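Local coordinates for fatty acid multifunctional protein (atmfp2) (Arabidopsis thaliana, PDB 2WTB), which catalyses the hydration and dehydrogenation steps of peroxisomal fatty acid beta-oxidation during seed germination, acting on acyl-CoA substrates of medium to long chain, at residues P634-A639 with F673-I678; C640-E645 with A652-A657; K681-R686 with A702-R707. One frame throughout, in Å; residues are numbered along the deposited sequence.

Contact 1. Residues P634-A639 with F673-I678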
loop_
_atom_site.group_PDB
_atom_site.type_symbol
_atom_site.label_atom_id
_atom_site.label_comp_id
_atom_site.label_asym_id
_atom_site.label_seq_id
_atom_site.Cartn_x
_atom_site.Cartn_y
_atom_site.Cartn_z
ATOM N N PRO A 634 0.441 -14.864 19.694
ATOM C CA PRO A 634 -0.327 -14.050 20.643
ATOM C C PRO A 634 -0.951 -12.828 19.969
ATOM O O PRO A 634 -1.999 -12.359 20.410
ATOM C CB PRO A 634 0.728 -13.619 21.665
ATOM C CG PRO A 634 1.761 -14.687 21.603
ATOM C CD PRO A 634 1.822 -15.088 20.159
ATOM N N VAL A 635 -0.314 -12.323 18.917
ATOM C CA VAL A 635 -0.887 -11.225 18.142
ATOM C C VAL A 635 -2.092 -11.713 17.339
ATOM O O VAL A 635 -3.114 -11.031 17.265
ATOM C CB VAL A 635 0.143 -10.577 17.194
ATOM C CG1 VAL A 635 -0.548 -9.643 16.224
ATOM C CG2 VAL A 635 1.201 -9.828 17.988
ATOM N N VAL A 636 -1.967 -12.894 16.738
ATOM C CA VAL A 636 -3.096 -13.519 16.060
ATOM C C VAL A 636 -4.238 -13.663 17.051
ATOM O O VAL A 636 -5.385 -13.322 16.759
ATOM C CB VAL A 636 -2.744 -14.918 15.525
ATOM C CG1 VAL A 636 -3.993 -15.613 14.994
ATOM C CG2 VAL A 636 -1.677 -14.831 14.448
ATOM N N ASN A 637 -3.905 -14.169 18.233
ATOM C CA ASN A 637 -4.876 -14.355 19.300
ATOM C C ASN A 637 -5.647 -13.068 19.582
ATOM O O ASN A 637 -6.865 -13.087 19.763
ATOM C CB ASN A 637 -4.167 -14.835 20.568
ATOM C CG ASN A 637 -5.118 -15.441 21.573
ATOM O OD1 ASN A 637 -6.248 -15.800 21.241
ATOM N ND2 ASN A 637 -4.663 -15.565 22.814
ATOM N N GLU A 638 -4.927 -11.952 19.610
ATOM C CA GLU A 638 -5.523 -10.662 19.924
ATOM C C GLU A 638 -6.327 -10.139 18.741
ATOM O O GLU A 638 -7.389 -9.541 18.915
ATOM C CB GLU A 638 -4.441 -9.656 20.321
ATOM C CG GLU A 638 -4.979 -8.382 20.946
ATOM C CD GLU A 638 -5.736 -8.640 22.236
ATOM O OE1 GLU A 638 -5.313 -9.524 23.011
ATOM O OE2 GLU A 638 -6.751 -7.955 22.477
ATOM N N ALA A 639 -5.811 -10.371 17.538
ATOM C CA ALA A 639 -6.508 -9.989 16.321
ATOM C C ALA A 639 -7.875 -10.658 16.265
ATOM O O ALA A 639 -8.843 -10.075 15.777
ATOM C CB ALA A 639 -5.688 -10.365 15.100
ATOM N N PHE A 673 -4.538 -13.257 7.313
ATOM C CA PHE A 673 -4.293 -14.091 6.139
ATOM C C PHE A 673 -3.162 -15.081 6.412
ATOM O O PHE A 673 -3.194 -16.221 5.947
ATOM C CB PHE A 673 -3.956 -13.224 4.926
ATOM C CG PHE A 673 -3.710 -14.008 3.667
ATOM C CD1 PHE A 673 -4.717 -14.178 2.733
ATOM C CD2 PHE A 673 -2.469 -14.572 3.414
ATOM C CE1 PHE A 673 -4.492 -14.895 1.571
ATOM C CE2 PHE A 673 -2.240 -15.294 2.255
ATOM C CZ PHE A 673 -3.251 -15.453 1.333
ATOM N N TRP A 674 -2.165 -14.633 7.170
ATOM C CA TRP A 674 -1.017 -15.462 7.516
ATOM C C TRP A 674 -1.420 -16.536 8.518
ATOM O O TRP A 674 -1.004 -17.688 8.406
ATOM C CB TRP A 674 0.111 -14.594 8.084
ATOM C CG TRP A 674 1.302 -15.363 8.572
ATOM C CD1 TRP A 674 2.233 -16.005 7.806
ATOM C CD2 TRP A 674 1.705 -15.556 9.935
ATOM N NE1 TRP A 674 3.180 -16.593 8.607
ATOM C CE2 TRP A 674 2.881 -16.332 9.918
ATOM C CE3 TRP A 674 1.181 -15.154 11.168
ATOM C CZ2 TRP A 674 3.544 -16.712 11.084
ATOM C CZ3 TRP A 674 1.841 -15.532 12.327
ATOM C CH2 TRP A 674 3.011 -16.304 12.276
ATOM N N ALA A 675 -2.240 -16.151 9.491
ATOM C CA ALA A 675 -2.732 -17.085 10.500
ATOM C C ALA A 675 -3.432 -18.281 9.862
ATOM O O ALA A 675 -3.186 -19.426 10.240
ATOM C CB ALA A 675 -3.665 -16.376 11.478
ATOM N N ASP A 676 -4.308 -18.013 8.898
ATOM C CA ASP A 676 -4.992 -19.084 8.182
ATOM C C ASP A 676 -4.043 -19.802 7.230
ATOM O O ASP A 676 -4.305 -20.929 6.807
ATOM C CB ASP A 676 -6.199 -18.541 7.420
ATOM C CG ASP A 676 -7.438 -18.445 8.287
ATOM O OD1 ASP A 676 -8.334 -17.637 7.963
ATOM O OD2 ASP A 676 -7.513 -19.179 9.296
ATOM N N SER A 677 -2.939 -19.142 6.898
ATOM C CA SER A 677 -1.925 -19.729 6.036
ATOM C C SER A 677 -1.210 -20.862 6.763
ATOM O O SER A 677 -0.654 -21.767 6.138
ATOM C CB SER A 677 -0.920 -18.664 5.599
ATOM O OG SER A 677 0.104 -19.229 4.801
ATOM N N ILE A 678 -1.236 -20.803 8.090
ATOM C CA ILE A 678 -0.595 -21.810 8.926
ATOM C C ILE A 678 -1.609 -22.836 9.417
ATOM O O ILE A 678 -1.294 -24.017 9.560
ATOM C CB ILE A 678 0.104 -21.165 10.136
ATOM C CG1 ILE A 678 1.257 -20.277 9.667
ATOM C CG2 ILE A 678 0.612 -22.231 11.096
ATOM C CD1 ILE A 678 1.987 -19.594 10.794
#

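Contact 2. Residues C640-E645 with A652-A657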
loop_
_atom_site.group_PDB
_atom_site.type_symbol
_atom_site.label_atom_id
_atom_site.label_comp_id
_atom_site.label_asym_id
_atom_site.label_seq_id
_atom_site.Cartn_x
_atom_site.Cartn_y
_atom_site.Cartn_z
ATOM N N CYS A 640 -7.948 -11.886 16.770
ATOM C CA CYS A 640 -9.196 -12.637 16.782
ATOM C C CYS A 640 -10.194 -12.056 17.777
ATOM O O CYS A 640 -11.389 -11.999 17.502
ATOM C CB CYS A 640 -8.936 -14.112 17.083
ATOM S SG CYS A 640 -8.128 -14.994 15.733
ATOM N N ARG A 641 -9.697 -11.631 18.936
ATOM C CA ARG A 641 -10.529 -10.937 19.910
ATOM C C ARG A 641 -11.118 -9.687 19.263
ATOM O O ARG A 641 -12.322 -9.435 19.345
ATOM C CB ARG A 641 -9.708 -10.542 21.137
ATOM C CG ARG A 641 -9.147 -11.707 21.936
ATOM C CD ARG A 641 -8.562 -11.223 23.258
ATOM N NE ARG A 641 -8.155 -12.322 24.130
ATOM C CZ ARG A 641 -6.915 -12.792 24.209
ATOM N NH1 ARG A 641 -5.954 -12.262 23.463
ATOM N NH2 ARG A 641 -6.633 -13.794 25.031
ATOM N N VAL A 642 -10.255 -8.912 18.616
ATOM C CA VAL A 642 -10.675 -7.704 17.918
ATOM C C VAL A 642 -11.701 -8.013 16.835
ATOM O O VAL A 642 -12.701 -7.310 16.694
ATOM C CB VAL A 642 -9.472 -6.978 17.286
ATOM C CG1 VAL A 642 -9.935 -6.004 16.212
ATOM C CG2 VAL A 642 -8.666 -6.263 18.356
ATOM N N PHE A 643 -11.450 -9.070 16.072
ATOM C CA PHE A 643 -12.335 -9.450 14.980
ATOM C C PHE A 643 -13.669 -9.984 15.490
ATOM O O PHE A 643 -14.726 -9.680 14.936
ATOM C CB PHE A 643 -11.659 -10.490 14.088
ATOM C CG PHE A 643 -12.502 -10.937 12.934
ATOM C CD1 PHE A 643 -13.111 -10.010 12.106
ATOM C CD2 PHE A 643 -12.678 -12.282 12.669
ATOM C CE1 PHE A 643 -13.887 -10.416 11.040
ATOM C CE2 PHE A 643 -13.451 -12.694 11.603
ATOM C CZ PHE A 643 -14.056 -11.759 10.788
ATOM N N ALA A 644 -13.611 -10.783 16.549
ATOM C CA ALA A 644 -14.808 -11.385 17.121
ATOM C C ALA A 644 -15.685 -10.342 17.801
ATOM O O ALA A 644 -16.904 -10.340 17.633
ATOM C CB ALA A 644 -14.428 -12.475 18.104
ATOM N N GLU A 645 -15.058 -9.457 18.568
ATOM C CA GLU A 645 -15.782 -8.425 19.300
ATOM C C GLU A 645 -16.483 -7.434 18.373
ATOM O O GLU A 645 -17.286 -6.615 18.820
ATOM C CB GLU A 645 -14.839 -7.681 20.243
ATOM C CG GLU A 645 -14.361 -8.514 21.413
ATOM C CD GLU A 645 -13.283 -7.817 22.212
ATOM O OE1 GLU A 645 -13.020 -6.628 21.936
ATOM O OE2 GLU A 645 -12.697 -8.457 23.111
ATOM N N ALA A 652 -9.979 -8.880 6.532
ATOM C CA ALA A 652 -9.104 -8.230 5.562
ATOM C C ALA A 652 -8.690 -6.826 5.999
ATOM O O ALA A 652 -7.670 -6.307 5.544
ATOM C CB ALA A 652 -9.761 -8.191 4.192
ATOM N N ASP A 653 -9.482 -6.215 6.874
ATOM C CA ASP A 653 -9.133 -4.906 7.417
ATOM C C ASP A 653 -7.988 -5.022 8.423
ATOM O O ASP A 653 -7.087 -4.182 8.455
ATOM C CB ASP A 653 -10.344 -4.234 8.061
ATOM C CG ASP A 653 -11.282 -3.605 7.037
ATOM O OD1 ASP A 653 -10.880 -3.449 5.863
ATOM O OD2 ASP A 653 -12.423 -3.259 7.414
ATOM N N LEU A 654 -8.028 -6.069 9.240
ATOM C CA LEU A 654 -6.956 -6.339 10.190
ATOM C C LEU A 654 -5.630 -6.576 9.464
ATOM O O LEU A 654 -4.572 -6.153 9.931
ATOM C CB LEU A 654 -7.304 -7.544 11.062
ATOM C CG LEU A 654 -8.437 -7.337 12.068
ATOM C CD1 LEU A 654 -8.539 -8.536 12.996
ATOM C CD2 LEU A 654 -8.217 -6.059 12.862
ATOM N N ASP A 655 -5.699 -7.249 8.319
ATOM C CA ASP A 655 -4.517 -7.503 7.502
ATOM C C ASP A 655 -3.847 -6.197 7.092
ATOM O O ASP A 655 -2.676 -5.969 7.405
ATOM C CB ASP A 655 -4.884 -8.321 6.261
ATOM C CG ASP A 655 -5.292 -9.743 6.600
ATOM O OD1 ASP A 655 -4.820 -10.266 7.629
ATOM O OD2 ASP A 655 -6.080 -10.340 5.835
ATOM N N ILE A 656 -4.594 -5.343 6.396
ATOM C CA ILE A 656 -4.088 -4.040 5.973
ATOM C C ILE A 656 -3.585 -3.225 7.161
ATOM O O ILE A 656 -2.570 -2.533 7.064
ATOM C CB ILE A 656 -5.157 -3.226 5.201
ATOM C CG1 ILE A 656 -5.000 -3.427 3.694
ATOM C CG2 ILE A 656 -5.028 -1.743 5.502
ATOM C CD1 ILE A 656 -4.926 -4.865 3.272
ATOM N N ALA A 657 -4.291 -3.315 8.282
ATOM C CA ALA A 657 -3.923 -2.553 9.469
ATOM C C ALA A 657 -2.532 -2.930 9.966
ATOM O O ALA A 657 -1.656 -2.077 10.083
ATOM C CB ALA A 657 -4.960 -2.737 10.570
#

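Contact 3. Residues K681-R686 with A702-R707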
loop_
_atom_site.group_PDB
_atom_site.type_symbol
_atom_site.label_atom_id
_atom_site.label_comp_id
_atom_site.label_asym_id
_atom_site.label_seq_id
_atom_site.Cartn_x
_atom_site.Cartn_y
_atom_site.Cartn_z
ATOM N N LYS A 681 -5.986 -24.800 13.673
ATOM C CA LYS A 681 -5.786 -25.958 14.536
ATOM C C LYS A 681 -4.362 -25.996 15.091
ATOM O O LYS A 681 -4.153 -26.299 16.265
ATOM C CB LYS A 681 -6.109 -27.253 13.786
ATOM C CG LYS A 681 -6.349 -28.451 14.692
ATOM C CD LYS A 681 -7.093 -29.555 13.961
ATOM C CE LYS A 681 -7.584 -30.619 14.928
ATOM N NZ LYS A 681 -8.461 -31.617 14.257
ATOM N N TYR A 682 -3.390 -25.684 14.240
ATOM C CA TYR A 682 -1.998 -25.597 14.665
ATOM C C TYR A 682 -1.808 -24.467 15.675
ATOM O O TYR A 682 -1.391 -24.700 16.808
ATOM C CB TYR A 682 -1.087 -25.375 13.458
ATOM C CG TYR A 682 0.381 -25.261 13.806
ATOM C CD1 TYR A 682 1.221 -26.364 13.724
ATOM C CD2 TYR A 682 0.925 -24.050 14.213
ATOM C CE1 TYR A 682 2.564 -26.263 14.039
ATOM C CE2 TYR A 682 2.266 -23.940 14.532
ATOM C CZ TYR A 682 3.081 -25.050 14.443
ATOM O OH TYR A 682 4.416 -24.943 14.760
ATOM N N ILE A 683 -2.118 -23.245 15.252
ATOM C CA ILE A 683 -1.999 -22.070 16.114
ATOM C C ILE A 683 -2.680 -22.294 17.463
ATOM O O ILE A 683 -2.156 -21.903 18.505
ATOM C CB ILE A 683 -2.590 -20.812 15.440
ATOM C CG1 ILE A 683 -1.846 -20.505 14.141
ATOM C CG2 ILE A 683 -2.529 -19.617 16.381
ATOM C CD1 ILE A 683 -2.298 -19.231 13.462
ATOM N N TYR A 684 -3.850 -22.924 17.433
ATOM C CA TYR A 684 -4.584 -23.243 18.651
ATOM C C TYR A 684 -3.803 -24.228 19.515
ATOM O O TYR A 684 -3.478 -23.935 20.665
ATOM C CB TYR A 684 -5.959 -23.817 18.304
ATOM C CG TYR A 684 -6.733 -24.364 19.485
ATOM C CD1 TYR A 684 -7.143 -23.532 20.519
ATOM C CD2 TYR A 684 -7.071 -25.708 19.554
ATOM C CE1 TYR A 684 -7.855 -24.027 21.596
ATOM C CE2 TYR A 684 -7.786 -26.212 20.626
ATOM C CZ TYR A 684 -8.175 -25.367 21.644
ATOM O OH TYR A 684 -8.886 -25.864 22.714
ATOM N N SER A 685 -3.500 -25.391 18.947
ATOM C CA SER A 685 -2.784 -26.442 19.661
ATOM C C SER A 685 -1.476 -25.936 20.260
ATOM O O SER A 685 -1.115 -26.298 21.381
ATOM C CB SER A 685 -2.508 -27.624 18.727
ATOM O OG SER A 685 -1.717 -28.610 19.371
ATOM N N ARG A 686 -0.771 -25.100 19.508
ATOM C CA ARG A 686 0.518 -24.576 19.942
ATOM C C ARG A 686 0.351 -23.492 21.005
ATOM O O ARG A 686 1.164 -23.379 21.922
ATOM C CB ARG A 686 1.293 -24.023 18.743
ATOM C CG ARG A 686 2.739 -23.655 19.038
ATOM C CD ARG A 686 3.681 -24.841 18.866
ATOM N NE ARG A 686 3.376 -25.935 19.785
ATOM C CZ ARG A 686 2.703 -27.030 19.444
ATOM N NH1 ARG A 686 2.262 -27.182 18.204
ATOM N NH2 ARG A 686 2.469 -27.974 20.347
ATOM N N ALA A 702 -11.729 -17.410 23.269
ATOM C CA ALA A 702 -12.876 -18.239 22.896
ATOM C C ALA A 702 -13.051 -18.399 21.385
ATOM O O ALA A 702 -13.284 -19.503 20.893
ATOM C CB ALA A 702 -14.154 -17.689 23.524
ATOM N N PHE A 703 -12.945 -17.292 20.658
ATOM C CA PHE A 703 -13.110 -17.309 19.208
ATOM C C PHE A 703 -12.091 -18.224 18.524
ATOM O O PHE A 703 -12.454 -19.052 17.689
ATOM C CB PHE A 703 -13.018 -15.888 18.645
ATOM C CG PHE A 703 -13.052 -15.821 17.145
ATOM C CD1 PHE A 703 -14.258 -15.826 16.465
ATOM C CD2 PHE A 703 -11.876 -15.740 16.416
ATOM C CE1 PHE A 703 -14.291 -15.759 15.080
ATOM C CE2 PHE A 703 -11.901 -15.673 15.033
ATOM C CZ PHE A 703 -13.110 -15.683 14.364
ATOM N N LEU A 704 -10.819 -18.073 18.884
ATOM C CA LEU A 704 -9.758 -18.870 18.277
ATOM C C LEU A 704 -9.903 -20.345 18.636
ATOM O O LEU A 704 -9.763 -21.218 17.781
ATOM C CB LEU A 704 -8.383 -18.357 18.716
ATOM C CG LEU A 704 -7.178 -18.712 17.838
ATOM C CD1 LEU A 704 -5.944 -17.952 18.300
ATOM C CD2 LEU A 704 -6.906 -20.209 17.819
ATOM N N ALA A 705 -10.183 -20.613 19.906
ATOM C CA ALA A 705 -10.304 -21.982 20.390
ATOM C C ALA A 705 -11.415 -22.742 19.672
ATOM O O ALA A 705 -11.197 -23.838 19.157
ATOM C CB ALA A 705 -10.536 -21.993 21.895
ATOM N N GLU A 706 -12.605 -22.150 19.638
ATOM C CA GLU A 706 -13.767 -22.803 19.046
ATOM C C GLU A 706 -13.548 -23.084 17.561
ATOM O O GLU A 706 -13.987 -24.112 17.045
ATOM C CB GLU A 706 -15.018 -21.944 19.248
ATOM C CG GLU A 706 -16.260 -22.729 19.651
ATOM C CD GLU A 706 -16.757 -23.661 18.562
ATOM O OE1 GLU A 706 -16.592 -23.327 17.369
ATOM O OE2 GLU A 706 -17.322 -24.723 18.901
ATOM N N ARG A 707 -12.863 -22.170 16.880
ATOM C CA ARG A 707 -12.594 -22.329 15.454
ATOM C C ARG A 707 -11.405 -23.244 15.186
ATOM O O ARG A 707 -11.392 -23.984 14.202
ATOM C CB ARG A 707 -12.364 -20.972 14.788
ATOM C CG ARG A 707 -13.632 -20.173 14.563
ATOM C CD ARG A 707 -13.411 -19.060 13.552
ATOM N NE ARG A 707 -14.661 -18.395 13.196
ATOM C CZ ARG A 707 -14.772 -17.487 12.234
ATOM N NH1 ARG A 707 -13.707 -17.134 11.530
ATOM N NH2 ARG A 707 -15.947 -16.931 11.974
#

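Contact 1. Residues P634-A639 with F673-I678
V636 on helix 624-644 meets W674 and A675 on helix 671-678, and all of what passes between the two segments is apolar contact. Both branches of the valine take part. CG1 comes to 3.6 Å from the CB of A675, while CG2 lies 3.9 Å from that same CB, so the small methyl faces the fork of the valine. With CG1 anti to the backbone N (chi1 172°), both methyls are directed across at the facing helix. CG2 has a second, looser neighbour: it approaches the six-membered ring of the indole obliquely, 4.2 Å from CZ3 of W674, and the valine and tryptophan side chains cross there at about a right angle. I678 sets CD1 over one face of the indole, toward the rim, and F529 meets the ring edge-to-face.

Polar groups are engaged elsewhere: the amide of N637 bonds the backbone of K699 and C701, E638 forms salt bridges with R500 and R561 and with R641 one turn on, and D676 accepts hydrogen bonds from the backbone N of L714 and S715. The contact thus joins a long helix and a shorter one of the all-helical C-terminal region, with I671 continuing the same apolar seam along V635, V636 and A639.

Because no hydrogen bond or salt bridge spans the segments, their mutual position rests on the fit of a branched residue against an alanine methyl and, more loosely, the indole of W674, while directional bonds tie each helix to other parts of the fold.

Contact 2. Residues C640-E645 with A652-A657
L654 reaches across from helix 651-662 and divides its two methyls between V642 and F643 of helix 624-644. Its CG is anti to the carbonyl carbon and beside the backbone N (chi1 -69°), and CD1 continues the extended chain (chi2 -172°). That shape carries the fork straight at the facing helix. CD1 rests 3.8 Å from the CB of F643, at the base of the aromatic side chain and not on its ring; CD2 lies equally close, 3.8 Å, to CG1 of V642, and the valine and leucine side chains cross obliquely. The two helices follow each other in the chain through a short connection, making a helix-loop-helix unit of the all-helical C-terminal region. F643 has its ring carbon CG anti to the backbone N (chi1 -180°), which leads the ring away from the leucine, leaving only CB against it, and toward F703 of helix 702-710. A third helix, 498-514, closes on the same leucine through M501 and on V642 through R500. Elsewhere on helix 651-662, D655 OD1 accepts hydrogen bonds from the backbone N of M672 and F673.

Contact 3. Residues K681-R686 with A702-R707
I683 and Y684 of helix 680-694 pack on L704 and A705 of helix 702-710, a pair of neighbouring helices in the all-helical C-terminal region that cross steeply. Over the two short segments the axes come within 9.1 Å at a crossing angle of -118°, and within these segments the touching residues are I683 and Y684 against L704 and A705. Early in the segment, Y682 looks to another partner, helix 624-644, where its OH is hydrogen-bonded to OE1 of E629. I683 is the first residue to touch, and it does so lightly, its CG2 standing 4.3 Å from CD1 of L704. This isoleucine also lies against F633 of helix 624-644.

Y684 makes the largest share of the contact. The leucine, extended with CG anti to the backbone N (chi1 -159°), brings CD2 to 3.8 Å from the tyrosine CB, against the base of the tyrosine side chain. The ring itself leans on A705: CE1 is 3.4 Å from the alanine CB and equally 3.4 Å from its CA. The backbone of the alanine faces the ring as well, for A705 O lies 4.1 Å above the centre of one face of the Y684 ring and also accepts a hydrogen bond from OG of S709.

Overall arrangement
All three contacts lie on the same side of the chain's centre, in the helical part of the C-terminal region; that region, with its NAD-binding domain, holds the dehydrogenase activity. Contacts 1 and 2 share helix 624-644, their centres about 10 Å apart; in sequence, contact 2 falls between the two segments of contact 1. Contact 3 comes later in the chain, its centre about 10 Å from that of contact 1 and about 16 Å from that of contact 2. I683 links it to A675 and V636, and F703 links it to C640, F643 and A644. Side chains of helices 651-662, 671-678, 680-694 and 702-710 thus meet around helix 624-644, away from the predicted hydratase active-site residues.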